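Local coordinates for protein AT-less polyketide synthase (Streptomyces platensis subsp. rosaceus, PDB 4TKT) that probably catalyses decarboxylative Claisen condensation, the chain-extension step of polyketide assembly, as a ketosynthase domain of the isomigrastatin AT-less type I synthase, at residues A[12-17]-A[366-371]. Sequence-based numbering, arbitrary orientation.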
loop_
_atom_site.group_PDB
_atom_site.type_symbol
_atom_site.label_atom_id
_atom_site.label_comp_id
_atom_site.label_asym_id
_atom_site.label_seq_id
_atom_site.Cartn_x
_atom_site.Cartn_y
_atom_site.Cartn_z
ATOM N N VAL A 12 -0.898 5.296 10.140
ATOM C CA VAL A 12 0.317 6.048 10.427
ATOM C C VAL A 12 1.409 5.868 9.374
ATOM O O VAL A 12 2.487 6.449 9.487
ATOM C CB VAL A 12 0.894 5.659 11.800
ATOM C CG1 VAL A 12 -0.138 5.888 12.883
ATOM C CG2 VAL A 12 1.349 4.212 11.791
ATOM N N GLY A 13 1.126 5.068 8.353
ATOM C CA GLY A 13 2.081 4.837 7.285
ATOM C C GLY A 13 1.467 4.022 6.167
ATOM O O GLY A 13 0.571 3.211 6.400
HETATM N N MSE A 14 1.943 4.231 4.946
HETATM C CA MSE A 14 1.393 3.505 3.810
HETATM C C MSE A 14 2.402 3.319 2.689
HETATM O O MSE A 14 3.223 4.195 2.422
HETATM C CB MSE A 14 0.156 4.223 3.273
HETATM C CG MSE A 14 -0.665 3.386 2.311
HETATM SE SE MSE A 14 -2.374 4.204 1.843
HETATM C CE MSE A 14 -3.298 2.587 1.260
ATOM N N ALA A 15 2.330 2.166 2.035
ATOM C CA ALA A 15 3.128 1.908 0.847
ATOM C C ALA A 15 2.259 1.258 -0.216
ATOM O O ALA A 15 1.323 0.522 0.101
ATOM C CB ALA A 15 4.313 1.033 1.176
ATOM N N GLY A 16 2.568 1.534 -1.477
ATOM C CA GLY A 16 1.779 1.015 -2.576
ATOM C C GLY A 16 2.576 0.866 -3.853
ATOM O O GLY A 16 3.366 1.738 -4.210
ATOM N N ARG A 17 2.365 -0.252 -4.538
ATOM C CA ARG A 17 3.016 -0.518 -5.813
ATOM C C ARG A 17 1.977 -1.039 -6.797
ATOM O O ARG A 17 1.564 -2.197 -6.730
ATOM C CB ARG A 17 4.159 -1.515 -5.638
ATOM C CG ARG A 17 4.968 -1.773 -6.893
ATOM C CD ARG A 17 6.143 -2.688 -6.590
ATOM N NE ARG A 17 6.842 -3.112 -7.797
ATOM C CZ ARG A 17 7.897 -3.919 -7.799
ATOM N NH1 ARG A 17 8.376 -4.386 -6.655
ATOM N NH2 ARG A 17 8.475 -4.258 -8.945
ATOM N N ALA A 366 -7.267 -5.428 -4.464
ATOM C CA ALA A 366 -8.122 -4.358 -4.975
ATOM C C ALA A 366 -8.490 -3.359 -3.887
ATOM O O ALA A 366 -8.592 -2.159 -4.140
ATOM C CB ALA A 366 -9.381 -4.940 -5.599
ATOM N N GLY A 367 -8.687 -3.860 -2.675
ATOM C CA GLY A 367 -9.113 -3.023 -1.574
ATOM C C GLY A 367 -8.048 -2.073 -1.063
ATOM O O GLY A 367 -8.357 -0.959 -0.642
ATOM N N ILE A 368 -6.792 -2.505 -1.092
ATOM C CA ILE A 368 -5.712 -1.676 -0.567
ATOM C C ILE A 368 -5.346 -0.585 -1.580
ATOM O O ILE A 368 -4.973 0.524 -1.203
ATOM C CB ILE A 368 -4.469 -2.529 -0.183
ATOM C CG1 ILE A 368 -3.490 -1.710 0.655
ATOM C CG2 ILE A 368 -3.790 -3.131 -1.409
ATOM C CD1 ILE A 368 -4.042 -1.298 1.993
ATOM N N ALA A 369 -5.486 -0.891 -2.866
ATOM C CA ALA A 369 -5.312 0.114 -3.904
ATOM C C ALA A 369 -6.456 1.118 -3.844
ATOM O O ALA A 369 -6.263 2.311 -4.075
ATOM C CB ALA A 369 -5.245 -0.535 -5.273
ATOM N N GLY A 370 -7.646 0.617 -3.529
ATOM C CA GLY A 370 -8.821 1.453 -3.379
ATOM C C GLY A 370 -8.695 2.371 -2.180
ATOM O O GLY A 370 -9.082 3.536 -2.237
ATOM N N LEU A 371 -8.151 1.843 -1.089
ATOM C CA LEU A 371 -7.916 2.639 0.107
ATOM C C LEU A 371 -6.915 3.749 -0.183
ATOM O O LEU A 371 -7.058 4.868 0.304
ATOM C CB LEU A 371 -7.411 1.762 1.252
ATOM C CG LEU A 371 -7.065 2.507 2.539
ATOM C CD1 LEU A 371 -8.272 3.278 3.042
ATOM C CD2 LEU A 371 -6.562 1.545 3.598
#
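Met14 reaches from the strand 12-17 to the helix 366-371 and touches Ile368 and Leu371 with its terminal methyl. It is a selenomethionine, with selenium (SE) in place of sulfur. Met14 CE lies 4.0 Å from Ile368 CD1. Leu371 CG is equally close to that methyl. Leu371 also presents CB and CD2 to the same methyl. Within 366-371 the closest approach to Met14 is made by a backbone atom, Ile368 O, 3.6 Å from Met14 CE, a plain van der Waals approach. The side chains of Met14 and Leu371 run at a slant to each other.

The reach comes from the shape of the Met14 side chain. CG is trans to the backbone N (chi1 -167°), and the chain stays extended through chi2 and chi3. Selenium and CE are thus carried well off the strand. In Ile368, CG1 is trans to the backbone N, and the bend at chi2 (65°) then sets CD1 against the methyl. Ile368 and Leu371 are three residues apart, about one helical turn, so both face the strand.

Beyond these three residues, Met14 also touches Ala372 and Leu375 of the helix 366-380, and Val256 of the neighbouring strand 252-260. Leu371 packs on Val256 too. On the opposite face of the strand, Ala15 meets Thr104 and Thr105 of the helix 93-109. The backbone N of Met14 is hydrogen-bonded to Asp108 OD2. The strand 9-17 therefore lies between two helices, consistent with the layered alpha-beta architecture of the thiolase fold.

All three touching residues are buried. The side-chain part of the contact is apolar: one methyl meets two aliphatic side chains, and it also lies against a helix carbonyl without a hydrogen bond. It joins the N-terminal strand to a helix of the C-terminal ketosynthase region by dispersion and the exclusion of water.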